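Local coordinates for possible translation initiation inhibitor (Rhodopseudomonas palustris, PDB 3LME), which is of unknown function but belongs to the YjgF-like family of small alpha-beta proteins and assembles as a trimer, at residues A[50-55]-A[91-96]; A[6-9]-A[14-17]; A[85-90]-A[106-111]; A[57-62]-A[124-129]; A[46-51]-A[117-122]. The protein carries 1 engineered substitution. All coordinates share one frame; numbering follows the deposited sequence.

Contact 1 of 5, residues A[50-55]-A[91-96]; sequences ARIRRM and NKVQKD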
# COMPACT_ATOMS: atom_id res chain seq x y z
N ALA A 50 -3.79 2.37 -24.28
CA ALA A 50 -2.37 2.46 -24.52
C ALA A 50 -1.72 2.95 -23.25
O ALA A 50 -0.66 2.46 -22.89
CB ALA A 50 -2.08 3.39 -25.68
N ARG A 51 -2.35 3.89 -22.55
CA ARG A 51 -1.79 4.48 -21.33
C ARG A 51 -1.64 3.48 -20.22
O ARG A 51 -0.59 3.38 -19.59
CB ARG A 51 -2.68 5.59 -20.84
CG ARG A 51 -2.04 6.45 -19.80
CD ARG A 51 -1.21 7.55 -20.43
NE ARG A 51 -1.46 8.79 -19.71
CZ ARG A 51 -2.30 9.74 -20.12
NH1 ARG A 51 -2.48 10.82 -19.36
NH2 ARG A 51 -2.93 9.63 -21.28
N ILE A 52 -2.70 2.72 -19.98
CA ILE A 52 -2.72 1.72 -18.96
C ILE A 52 -1.82 0.53 -19.29
O ILE A 52 -1.06 0.07 -18.41
CB ILE A 52 -4.14 1.29 -18.66
CG1 ILE A 52 -4.79 2.34 -17.76
CG2 ILE A 52 -4.15 -0.07 -17.97
CD1 ILE A 52 -6.27 2.34 -17.82
N ARG A 53 -1.89 0.03 -20.54
CA ARG A 53 -0.96 -1.04 -20.98
C ARG A 53 0.49 -0.61 -20.72
O ARG A 53 1.30 -1.38 -20.16
CB ARG A 53 -1.19 -1.46 -22.45
CG ARG A 53 -0.22 -2.51 -23.02
CD ARG A 53 -0.10 -3.76 -22.10
NE ARG A 53 0.81 -4.85 -22.54
CZ ARG A 53 0.45 -5.88 -23.32
NH1 ARG A 53 -0.79 -5.94 -23.79
NH2 ARG A 53 1.32 -6.84 -23.64
N ARG A 54 0.80 0.64 -21.04
CA ARG A 54 2.13 1.15 -20.87
C ARG A 54 2.54 1.29 -19.41
O ARG A 54 3.72 1.13 -19.07
CB ARG A 54 2.28 2.49 -21.58
CG ARG A 54 3.71 3.00 -21.68
CD ARG A 54 4.49 2.06 -22.53
NE ARG A 54 5.62 2.76 -23.13
CZ ARG A 54 5.65 3.22 -24.38
NH1 ARG A 54 4.60 3.07 -25.18
NH2 ARG A 54 6.74 3.84 -24.81
N MET A 55 1.58 1.61 -18.55
CA MET A 55 1.80 1.63 -17.10
C MET A 55 2.19 0.23 -16.64
O MET A 55 3.19 0.05 -15.93
CB MET A 55 0.56 2.13 -16.39
CG MET A 55 0.60 2.09 -14.85
SD MET A 55 -0.99 2.65 -14.19
CE MET A 55 -2.03 1.22 -14.58
N ASN A 91 -9.14 -4.06 -16.32
CA ASN A 91 -9.55 -5.43 -16.56
C ASN A 91 -9.07 -5.92 -17.92
O ASN A 91 -8.33 -6.92 -18.00
CB ASN A 91 -11.06 -5.57 -16.39
CG ASN A 91 -11.51 -5.39 -14.96
OD1 ASN A 91 -10.71 -5.44 -14.01
ND2 ASN A 91 -12.79 -5.17 -14.79
N LYS A 92 -9.43 -5.19 -18.97
CA LYS A 92 -9.08 -5.57 -20.32
C LYS A 92 -7.54 -5.73 -20.48
O LYS A 92 -7.04 -6.71 -21.05
CB LYS A 92 -9.67 -4.53 -21.27
CG LYS A 92 -9.07 -4.45 -22.62
CD LYS A 92 -9.91 -5.17 -23.68
CE LYS A 92 -8.98 -5.82 -24.75
NZ LYS A 92 -7.59 -5.19 -24.89
N VAL A 93 -6.78 -4.78 -19.94
CA VAL A 93 -5.34 -4.87 -20.08
C VAL A 93 -4.75 -6.06 -19.34
O VAL A 93 -3.81 -6.70 -19.83
CB VAL A 93 -4.65 -3.58 -19.68
CG1 VAL A 93 -3.16 -3.80 -19.57
CG2 VAL A 93 -4.98 -2.46 -20.72
N GLN A 94 -5.32 -6.36 -18.17
CA GLN A 94 -4.89 -7.52 -17.42
C GLN A 94 -5.26 -8.83 -18.13
O GLN A 94 -4.49 -9.77 -18.11
CB GLN A 94 -5.38 -7.48 -15.98
CG GLN A 94 -4.57 -6.60 -15.07
CD GLN A 94 -4.88 -6.85 -13.61
OE1 GLN A 94 -5.89 -6.39 -13.08
NE2 GLN A 94 -4.00 -7.59 -12.95
N LYS A 95 -6.42 -8.90 -18.79
CA LYS A 95 -6.72 -10.08 -19.62
C LYS A 95 -5.66 -10.26 -20.71
O LYS A 95 -5.29 -11.38 -21.06
CB LYS A 95 -8.11 -10.02 -20.26
CG LYS A 95 -9.19 -10.71 -19.42
CD LYS A 95 -10.57 -10.51 -20.03
CE LYS A 95 -11.65 -10.52 -18.94
NZ LYS A 95 -12.25 -11.90 -18.68
N ASP A 96 -5.16 -9.14 -21.23
CA ASP A 96 -4.19 -9.20 -22.30
C ASP A 96 -2.86 -9.77 -21.81
O ASP A 96 -2.16 -10.46 -22.55
CB ASP A 96 -3.93 -7.80 -22.86
CG ASP A 96 -5.00 -7.33 -23.85
OD1 ASP A 96 -5.86 -8.15 -24.33
OD2 ASP A 96 -4.94 -6.10 -24.14

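Contact 2 of 5, residues A[6-9]-A[14-17]; sequences IAPT and TPSG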
# COMPACT_ATOMS: atom_id res chain seq x y z
N ILE A 6 17.32 -1.18 -7.58
CA ILE A 6 17.33 -1.67 -8.96
C ILE A 6 17.85 -0.61 -9.89
O ILE A 6 17.20 0.41 -10.11
CB ILE A 6 15.93 -2.07 -9.40
CG1 ILE A 6 15.44 -3.23 -8.54
CG2 ILE A 6 15.92 -2.44 -10.87
CD1 ILE A 6 13.97 -3.40 -8.55
N ALA A 7 19.04 -0.83 -10.43
CA ALA A 7 19.65 0.11 -11.39
C ALA A 7 18.84 0.24 -12.70
O ALA A 7 18.24 -0.73 -13.18
CB ALA A 7 21.09 -0.30 -11.68
N PRO A 8 18.78 1.46 -13.26
CA PRO A 8 17.99 1.63 -14.48
C PRO A 8 18.62 0.93 -15.67
O PRO A 8 19.84 0.81 -15.75
CB PRO A 8 17.98 3.15 -14.70
CG PRO A 8 18.37 3.71 -13.41
CD PRO A 8 19.29 2.73 -12.75
N THR A 9 17.77 0.50 -16.58
CA THR A 9 18.16 -0.40 -17.66
C THR A 9 17.64 0.16 -18.97
O THR A 9 16.92 1.16 -18.96
CB THR A 9 17.64 -1.80 -17.31
OG1 THR A 9 18.71 -2.52 -16.69
CG2 THR A 9 17.12 -2.57 -18.49
N THR A 14 13.79 5.76 -16.26
CA THR A 14 15.00 6.35 -15.69
C THR A 14 14.60 7.41 -14.69
O THR A 14 14.08 8.45 -15.08
CB THR A 14 15.89 6.94 -16.80
OG1 THR A 14 16.02 5.97 -17.83
CG2 THR A 14 17.28 7.28 -16.26
N PRO A 15 14.83 7.15 -13.39
CA PRO A 15 14.33 8.03 -12.33
C PRO A 15 14.95 9.41 -12.44
O PRO A 15 16.14 9.52 -12.71
CB PRO A 15 14.75 7.34 -11.04
CG PRO A 15 15.76 6.38 -11.40
CD PRO A 15 15.61 6.02 -12.84
N SER A 16 14.11 10.42 -12.27
CA SER A 16 14.41 11.83 -12.59
C SER A 16 14.26 12.71 -11.36
O SER A 16 14.08 13.92 -11.49
CB SER A 16 13.46 12.35 -13.69
OG SER A 16 12.13 12.49 -13.22
N GLY A 17 14.33 12.09 -10.18
CA GLY A 17 14.10 12.80 -8.94
C GLY A 17 14.51 12.00 -7.73
O GLY A 17 15.37 11.13 -7.81

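Contact 3 of 5, residues A[85-90]-A[106-111]; sequences KYRPVV and RTVLQV. With SO4 (sulfate ion), chain N.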
# COMPACT_ATOMS: atom_id res chain seq x y z
N LYS A 85 -14.77 4.58 -15.00
CA LYS A 85 -14.30 4.62 -16.38
C LYS A 85 -13.16 3.65 -16.69
O LYS A 85 -13.17 3.00 -17.73
CB LYS A 85 -13.88 6.06 -16.75
CG LYS A 85 -13.58 6.25 -18.26
CD LYS A 85 -13.72 7.70 -18.71
CE LYS A 85 -12.84 7.95 -19.94
NZ LYS A 85 -12.85 9.39 -20.38
N TYR A 86 -12.19 3.56 -15.78
CA TYR A 86 -10.97 2.82 -16.05
C TYR A 86 -10.87 1.41 -15.47
O TYR A 86 -10.02 0.63 -15.88
CB TYR A 86 -9.76 3.64 -15.63
CG TYR A 86 -9.77 5.00 -16.28
CD1 TYR A 86 -9.76 5.13 -17.66
CD2 TYR A 86 -9.82 6.15 -15.50
CE1 TYR A 86 -9.78 6.38 -18.25
CE2 TYR A 86 -9.85 7.39 -16.07
CZ TYR A 86 -9.83 7.50 -17.45
OH TYR A 86 -9.86 8.75 -18.01
N ARG A 87 -11.74 1.07 -14.54
CA ARG A 87 -11.69 -0.26 -14.01
C ARG A 87 -11.84 -1.27 -15.16
O ARG A 87 -11.07 -2.21 -15.24
CB ARG A 87 -12.74 -0.48 -12.92
CG ARG A 87 -12.32 -1.51 -11.92
CD ARG A 87 -13.48 -2.31 -11.42
NE ARG A 87 -14.23 -2.97 -12.52
CZ ARG A 87 -15.49 -2.67 -12.88
NH1 ARG A 87 -16.08 -3.34 -13.87
NH2 ARG A 87 -16.17 -1.71 -12.24
N PRO A 88 -12.81 -1.06 -16.07
CA PRO A 88 -12.93 -2.00 -17.20
C PRO A 88 -11.69 -2.02 -18.13
O PRO A 88 -11.40 -3.05 -18.77
CB PRO A 88 -14.16 -1.50 -17.98
CG PRO A 88 -14.53 -0.18 -17.36
CD PRO A 88 -13.97 -0.15 -15.99
N VAL A 89 -10.97 -0.91 -18.19
CA VAL A 89 -9.80 -0.85 -19.03
C VAL A 89 -8.70 -1.68 -18.36
O VAL A 89 -8.11 -2.56 -19.00
CB VAL A 89 -9.35 0.61 -19.30
CG1 VAL A 89 -8.17 0.63 -20.25
CG2 VAL A 89 -10.53 1.47 -19.85
N VAL A 90 -8.46 -1.43 -17.07
CA VAL A 90 -7.53 -2.23 -16.28
C VAL A 90 -7.86 -3.73 -16.40
O VAL A 90 -6.98 -4.58 -16.57
CB VAL A 90 -7.54 -1.77 -14.79
CG1 VAL A 90 -6.69 -2.66 -13.93
CG2 VAL A 90 -7.06 -0.35 -14.67
N ARG A 106 -5.29 -7.78 -5.84
CA ARG A 106 -5.37 -6.49 -6.47
C ARG A 106 -6.31 -5.58 -5.72
O ARG A 106 -7.33 -6.03 -5.23
CB ARG A 106 -5.88 -6.68 -7.91
CG ARG A 106 -6.31 -5.43 -8.60
CD ARG A 106 -6.91 -5.73 -9.95
NE ARG A 106 -8.36 -5.77 -9.96
CZ ARG A 106 -9.07 -5.69 -11.07
NH1 ARG A 106 -10.40 -5.75 -11.03
NH2 ARG A 106 -8.45 -5.54 -12.24
N THR A 107 -6.00 -4.30 -5.66
CA THR A 107 -6.94 -3.32 -5.14
C THR A 107 -6.98 -2.09 -6.06
O THR A 107 -5.94 -1.54 -6.38
CB THR A 107 -6.65 -3.01 -3.65
OG1 THR A 107 -7.34 -1.84 -3.26
CG2 THR A 107 -5.17 -2.81 -3.40
N VAL A 108 -8.18 -1.69 -6.50
CA VAL A 108 -8.38 -0.53 -7.40
C VAL A 108 -9.15 0.61 -6.71
O VAL A 108 -10.33 0.47 -6.40
CB VAL A 108 -9.17 -0.93 -8.73
CG1 VAL A 108 -9.39 0.26 -9.63
CG2 VAL A 108 -8.45 -2.03 -9.54
N LEU A 109 -8.51 1.75 -6.48
CA LEU A 109 -9.21 2.89 -5.84
C LEU A 109 -9.24 4.11 -6.73
O LEU A 109 -8.32 4.32 -7.52
CB LEU A 109 -8.56 3.31 -4.53
CG LEU A 109 -7.78 2.21 -3.84
CD1 LEU A 109 -6.49 2.80 -3.38
CD2 LEU A 109 -8.56 1.62 -2.69
N GLN A 110 -10.28 4.93 -6.58
CA GLN A 110 -10.31 6.24 -7.21
C GLN A 110 -9.57 7.23 -6.34
O GLN A 110 -9.55 7.11 -5.12
CB GLN A 110 -11.73 6.71 -7.46
CG GLN A 110 -11.85 7.86 -8.42
CD GLN A 110 -13.30 8.18 -8.71
OE1 GLN A 110 -14.04 7.34 -9.24
NE2 GLN A 110 -13.73 9.40 -8.35
N VAL A 111 -8.97 8.24 -6.96
CA VAL A 111 -8.13 9.16 -6.24
C VAL A 111 -8.24 10.50 -6.99
O VAL A 111 -8.60 10.50 -8.15
CB VAL A 111 -6.72 8.53 -6.14
CG1 VAL A 111 -5.70 9.22 -7.01
CG2 VAL A 111 -6.28 8.45 -4.70
S SO4 N . -11.52 -3.43 -6.23
O1 SO4 N . -10.49 -2.56 -5.69
O2 SO4 N . -11.09 -4.85 -6.15
O3 SO4 N . -12.78 -3.23 -5.52
O4 SO4 N . -11.77 -3.09 -7.64

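Contact 4 of 5, residues A[57-62]-A[124-129]; sequences DNMLAA and GTFYAP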
# COMPACT_ATOMS: atom_id res chain seq x y z
N ASP A 57 3.41 -2.32 -18.56
CA ASP A 57 4.70 -2.64 -19.15
C ASP A 57 5.85 -1.95 -18.40
O ASP A 57 6.87 -2.59 -18.09
CB ASP A 57 4.73 -2.26 -20.63
CG ASP A 57 3.81 -3.14 -21.53
OD1 ASP A 57 3.34 -4.24 -21.13
OD2 ASP A 57 3.57 -2.70 -22.68
N ASN A 58 5.73 -0.66 -18.08
CA ASN A 58 6.79 -0.04 -17.32
C ASN A 58 7.05 -0.77 -16.01
O ASN A 58 8.21 -1.00 -15.65
CB ASN A 58 6.48 1.42 -17.00
CG ASN A 58 6.65 2.33 -18.18
OD1 ASN A 58 6.09 3.41 -18.21
ND2 ASN A 58 7.44 1.93 -19.13
N MET A 59 5.97 -1.11 -15.28
CA MET A 59 6.06 -1.76 -13.96
C MET A 59 6.77 -3.10 -14.18
O MET A 59 7.75 -3.40 -13.46
CB MET A 59 4.67 -1.94 -13.30
CG MET A 59 4.65 -2.63 -11.91
SD MET A 59 3.08 -3.28 -11.25
CE MET A 59 2.54 -4.44 -12.52
N LEU A 60 6.31 -3.87 -15.18
CA LEU A 60 6.83 -5.23 -15.42
C LEU A 60 8.30 -5.27 -15.84
O LEU A 60 9.01 -6.21 -15.51
CB LEU A 60 5.95 -6.03 -16.40
CG LEU A 60 4.61 -6.45 -15.77
CD1 LEU A 60 3.61 -6.88 -16.81
CD2 LEU A 60 4.74 -7.53 -14.63
N ALA A 61 8.74 -4.22 -16.52
CA ALA A 61 10.13 -4.04 -16.89
C ALA A 61 11.00 -3.81 -15.66
O ALA A 61 12.06 -4.41 -15.50
CB ALA A 61 10.28 -2.90 -17.87
N ALA A 62 10.57 -2.93 -14.78
CA ALA A 62 11.31 -2.73 -13.56
C ALA A 62 11.38 -4.09 -12.86
O ALA A 62 12.45 -4.50 -12.41
CB ALA A 62 10.65 -1.68 -12.70
N GLY A 124 3.44 -2.23 -7.48
CA GLY A 124 3.58 -3.65 -7.67
C GLY A 124 4.60 -4.16 -6.71
O GLY A 124 5.63 -3.52 -6.50
N THR A 125 4.29 -5.31 -6.11
CA THR A 125 5.17 -6.04 -5.19
C THR A 125 5.26 -7.50 -5.64
O THR A 125 4.25 -8.14 -5.91
CB THR A 125 4.62 -5.95 -3.76
OG1 THR A 125 4.37 -4.58 -3.47
CG2 THR A 125 5.59 -6.52 -2.74
N PHE A 126 6.48 -8.01 -5.76
CA PHE A 126 6.71 -9.32 -6.35
C PHE A 126 7.51 -10.22 -5.40
O PHE A 126 8.33 -9.73 -4.59
CB PHE A 126 7.46 -9.19 -7.68
CG PHE A 126 6.72 -8.39 -8.73
CD1 PHE A 126 6.61 -7.00 -8.65
CD2 PHE A 126 6.18 -9.02 -9.84
CE1 PHE A 126 5.95 -6.27 -9.63
CE2 PHE A 126 5.52 -8.30 -10.82
CZ PHE A 126 5.39 -6.93 -10.72
N TYR A 127 7.27 -11.52 -5.50
CA TYR A 127 8.01 -12.53 -4.75
C TYR A 127 8.73 -13.34 -5.76
O TYR A 127 8.07 -14.06 -6.53
CB TYR A 127 7.04 -13.46 -4.06
CG TYR A 127 7.68 -14.56 -3.25
CD1 TYR A 127 8.60 -14.27 -2.24
CD2 TYR A 127 7.32 -15.89 -3.46
CE1 TYR A 127 9.17 -15.28 -1.46
CE2 TYR A 127 7.86 -16.90 -2.70
CZ TYR A 127 8.80 -16.60 -1.70
OH TYR A 127 9.36 -17.61 -0.94
N ALA A 128 10.06 -13.27 -5.77
CA ALA A 128 10.84 -13.95 -6.77
C ALA A 128 12.10 -14.58 -6.18
O ALA A 128 13.20 -14.08 -6.42
CB ALA A 128 11.21 -12.97 -7.85
N PRO A 129 11.97 -15.70 -5.42
CA PRO A 129 13.13 -16.28 -4.72
C PRO A 129 14.32 -16.49 -5.64
O PRO A 129 14.14 -16.80 -6.81
CB PRO A 129 12.61 -17.64 -4.27
CG PRO A 129 11.19 -17.46 -4.11
CD PRO A 129 10.75 -16.51 -5.21

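Contact 5 of 5, residues A[46-51]-A[117-122]; sequences DGDEAR and GDIAEI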
# COMPACT_ATOMS: atom_id res chain seq x y z
N ASP A 46 -0.64 8.50 -25.57
CA ASP A 46 -2.02 8.82 -25.90
C ASP A 46 -2.84 7.57 -25.81
O ASP A 46 -2.30 6.48 -25.97
CB ASP A 46 -2.14 9.41 -27.30
CG ASP A 46 -1.59 10.83 -27.40
OD1 ASP A 46 -1.22 11.43 -26.37
OD2 ASP A 46 -1.54 11.38 -28.53
N GLY A 47 -4.15 7.73 -25.59
CA GLY A 47 -5.11 6.64 -25.60
C GLY A 47 -5.27 6.01 -24.23
O GLY A 47 -4.29 5.61 -23.60
N ASP A 48 -6.51 5.94 -23.77
CA ASP A 48 -6.85 5.31 -22.51
C ASP A 48 -6.14 3.98 -22.32
O ASP A 48 -5.45 3.77 -21.33
CB ASP A 48 -8.35 5.03 -22.49
CG ASP A 48 -9.19 6.24 -22.11
OD1 ASP A 48 -8.62 7.31 -21.84
OD2 ASP A 48 -10.44 6.10 -22.09
N GLU A 49 -6.33 3.06 -23.25
CA GLU A 49 -5.83 1.71 -23.09
C GLU A 49 -4.30 1.61 -23.32
O GLU A 49 -3.59 0.88 -22.63
CB GLU A 49 -6.62 0.83 -24.04
CG GLU A 49 -6.22 -0.61 -24.07
CD GLU A 49 -7.16 -1.39 -24.96
OE1 GLU A 49 -8.39 -1.07 -24.94
OE2 GLU A 49 -6.69 -2.33 -25.66
N ALA A 50 -3.79 2.37 -24.28
CA ALA A 50 -2.37 2.46 -24.52
C ALA A 50 -1.72 2.95 -23.25
O ALA A 50 -0.66 2.46 -22.89
CB ALA A 50 -2.08 3.39 -25.68
N ARG A 51 -2.35 3.89 -22.55
CA ARG A 51 -1.79 4.48 -21.33
C ARG A 51 -1.64 3.48 -20.22
O ARG A 51 -0.59 3.38 -19.59
CB ARG A 51 -2.68 5.59 -20.84
CG ARG A 51 -2.04 6.45 -19.80
CD ARG A 51 -1.21 7.55 -20.43
NE ARG A 51 -1.46 8.79 -19.71
CZ ARG A 51 -2.30 9.74 -20.12
NH1 ARG A 51 -2.48 10.82 -19.36
NH2 ARG A 51 -2.93 9.63 -21.28
N GLY A 117 -0.83 14.49 -13.50
CA GLY A 117 -2.20 14.66 -14.02
C GLY A 117 -2.63 13.44 -14.81
O GLY A 117 -3.65 13.48 -15.53
N ASP A 118 -1.85 12.36 -14.67
CA ASP A 118 -2.11 11.06 -15.30
C ASP A 118 -3.44 10.45 -14.83
O ASP A 118 -4.00 10.87 -13.81
CB ASP A 118 -0.94 10.10 -15.03
CG ASP A 118 -0.72 9.09 -16.18
OD1 ASP A 118 -1.68 8.42 -16.64
OD2 ASP A 118 0.45 8.97 -16.63
N ILE A 119 -3.94 9.47 -15.57
CA ILE A 119 -5.17 8.79 -15.22
C ILE A 119 -5.02 7.54 -14.34
O ILE A 119 -6.00 7.02 -13.84
CB ILE A 119 -5.98 8.41 -16.47
CG1 ILE A 119 -5.34 7.23 -17.21
CG2 ILE A 119 -6.15 9.63 -17.34
CD1 ILE A 119 -6.14 6.77 -18.40
N ALA A 120 -3.81 7.06 -14.14
CA ALA A 120 -3.60 5.80 -13.44
C ALA A 120 -2.16 5.66 -13.02
O ALA A 120 -1.25 5.99 -13.78
CB ALA A 120 -4.02 4.62 -14.29
N GLU A 121 -1.95 5.18 -11.80
CA GLU A 121 -0.62 4.88 -11.32
C GLU A 121 -0.73 3.54 -10.59
O GLU A 121 -1.79 3.24 -10.03
CB GLU A 121 -0.17 5.99 -10.39
CG GLU A 121 1.26 5.90 -9.93
CD GLU A 121 1.75 7.21 -9.35
OE1 GLU A 121 2.81 7.21 -8.71
OE2 GLU A 121 1.06 8.24 -9.53
N ILE A 122 0.34 2.74 -10.61
CA ILE A 122 0.26 1.40 -10.04
C ILE A 122 1.42 1.09 -9.14
O ILE A 122 2.51 1.54 -9.40
CB ILE A 122 0.06 0.29 -11.14
CG1 ILE A 122 -0.15 -1.10 -10.51
CG2 ILE A 122 1.25 0.20 -12.10
CD1 ILE A 122 -0.79 -2.11 -11.43

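Contact 1 of 5, residues A[50-55]-A[91-96]
Ile52 and Arg53 on helix 48-64 pack against Val93 and Asp96 on helix 83-98, a helix-helix contact between the two helices of the YjgF-like alpha-beta fold. The axes of the short segments come within 9.6 Å and cross at -51°, and Val93 points into the gap between them. Its two methyl groups divide the work. CG2, beside the backbone N, meets CG2 of Ile52 at 3.7 Å. CG1 is anti to the backbone N (chi1 169°) and lies against the root of Arg53, 3.8 Å from its CA. The apolar part of the contact is thus a small branched tip set between two consecutive residues of the opposite helix, with Ile52 also reaching Val89 one turn earlier on helix 83-98.

Toward the surface the character becomes polar without a hydrogen bond between the two segments. Arg53 bends at chi2, laying CD beside Val93 CG1 and carrying NH1 to 3.8 Å from Asp96 CB. Its NE is committed to a salt bridge with Asp57, one turn further along its own helix, while NH1 and Asp96 OD2 remain 4.2 Å apart, too far for a salt bridge. Lys92 NZ forms a salt bridge with Glu49 of helix 48-64 and also holds Asp96 within its own helix: NZ reaches OD2 at 2.9 Å from the syn side, somewhat out of the carboxylate plane.

Contact 2 of 5, residues A[6-9]-A[14-17]
Pro8 and Pro15 form the tight part of this contact, a meeting of two rings with no hydrogen bond to assist it. CG of Pro8 approaches CD of Pro15 to 3.6 Å, and the two rings cross at roughly a right angle. Pro8 CB stands a little further off, 4.2 Å from that same CD, so one corner of Pro15 receives the side of the other ring. Both segments belong to the irregular connection between strands 4-5 and 22-25, near the N-terminus of this chain of the YjgF-like fold. The backbone of Ala7, Pro8 and Pro15 is extended in the polyproline II region, and the chain doubles back so that Pro8 and Thr14 have their CA atoms 5.7 Å apart.

Inward, the loop has further neighbours: Ile6 pairs through its backbone with Gly22 and packs on strand 28-35, while Pro15 also rests on Ile21. Outward, the contact is much looser. Thr14 adds only a distant touch, its CG2 lying 4.5 Å from Pro8 CB, and both residues are largely exposed to solvent in the trimer. Pro8, Thr14 and Pro15 each also touch crystal neighbours.

Contact 3 of 5, residues A[85-90]-A[106-111]
Arg87 and Val108 mark the nearest backbone approach of helix 83-98 to strand 106-110, their CA atoms 7.4 Å apart. The helix is kinked here: Pro88 has no N-H to give and Val89 N makes only a weak bond back to Tyr86 O. Regular bonding resumes at Val90 N, which reaches Tyr86 O at 2.8 Å. The strand is extended through Gln110 and bonds to strand 73-80 through Thr107 and Leu109.

Side chains meet sparsely. The Arg87 side chain runs roughly perpendicular to that of Val108, with CG 4.1 Å from Val108 CG1. Val90 and Arg106 pass side by side, pointing opposite ways; Val90 CG1, anti to the backbone N (chi1 174°), thereby lies 3.8 Å from Arg106 NH2. Helix and strand are consecutive elements of a beta-alpha-beta unit, in which strand 73-80 leads through helix 83-98 to the parallel strand 106-110. Within the strand, Val108 CG2 lies over one face of the Arg106 guanidinium, displaced from its centre, while Asn91 and Gln94 of the helix hold Arg106 NH2.

The strand also borders another subunit. Val108 N donates to sulfate O1 (2.6 Å, 162°), and His35 of the second subunit binds the same ion. Another sulfate bridges Arg87 NE and Arg106 NH1, 5.0 Å apart, and its charge probably offsets theirs. Both anions probably came from the crystallisation liquor, yet their positions are consistent with an anion-binding cleft between subunits, as in relatives of the YjgF family. Arg87 NH2 forms a salt bridge with Asp115 of the second subunit.

Contact 4 of 5, residues A[57-62]-A[124-129]
Gly124, first in the strand segment, meets Met59 of helix 48-64, whose SD lies 3.6 Å from the glycine CA. With no side chain on the strand at this point, the thioether can settle directly against the backbone. Helix and strand segments run with their axes 9.7 Å apart and inclined at 36°, the helix lying across the mixed sheet of the YjgF-like fold.

Thr125 points away from the helix, to the other face of the sheet, and its backbone pairs with strand 73-80. Phe126 turns back toward the helix and supplies the rest of the contact. Two side chains come to the rim of its ring, close to the ring plane: Leu60 CD2 stands 4.0 Å from both CE2 and CZ, and Met59 CE lies 4.2 Å from CZ. Met59 gets there with CG anti to its backbone N and a bend at chi3 (58°), which leaves SD against Gly124 CA and swings CE to the ring. Tyr127 belongs again to the far face, where its ring meets that of Phe28.

No hydrogen bond joins helix and strand here. The contact is apolar throughout, so the fit between these segments probably rests on shape: a flexible thioether fitted to a bare backbone, and a ring presented rim-first to methyl groups.

Contact 5 of 5, residues A[46-51]-A[117-122]
Arg51 is brought to Asp118 by a chain that leaves the helix with CG anti to the backbone N (chi1 -166°) and then bends at chi2 and chi3, folding NE round to the carboxylate. The result is a salt bridge with a weak hydrogen bond: NE to OD1 measures 3.1 Å, but the N-H points well off line, at 129°. The planes of guanidinium and carboxylate are inclined by 60°, and only NE–OD1 forms a bond between the two groups; OD2 lies in the guanidinium plane at its edge, 3.6 Å from NE.

Around this bridge the first turn of helix 48-64 faces the loop that leads into strand 120-127 of the YjgF-like fold. Gly47, at the N-cap, accepts a bond from Arg51 N through its carbonyl O at 2.8 Å. Ile119 packs beside the ion pair, its CG1 4.3 Å from Arg51 CG and its CD1 4.2 Å from Asp48 O, and that CD1 also packs on Tyr86 of helix 83-98.

Asp118 has further partners. OD1 uses its anti lone pair to accept Ile119 N at 2.7 Å, and OD2 binds His35 ND1. The carboxylate is thereby fixed from several directions, Asp118 standing behind His35 and Arg51 behind Asp118. His35 NE2 of the second subunit binds the sulfate that Val108 holds; the Asp118–His35 bond is consistent with fixing the ring that faces such a cleft.

In the fold
Contact 2 comes first along the chain; the other four share their helices and strands. Helix 48-64 opens contacts 5, 1 and 4 in turn, with helix 83-98 as partner in contact 1 and strand 120-127 in contacts 4 and 5. Contact 3, nested within contacts 4 and 5, shares helix 83-98 with contact 1. Contacts 1, 3 and 5 cluster, their centres 9 to 11 Å apart, and touch one another; centre to centre, contact 4 lies 15 Å from contact 1, and contact 2 lies 14 Å from contact 4 and 23 Å from contact 1. Both helices thus join one sheet; contact 3 lies at edge strand 106-110; contacts 1, 3 and 4 all reach the second subunit.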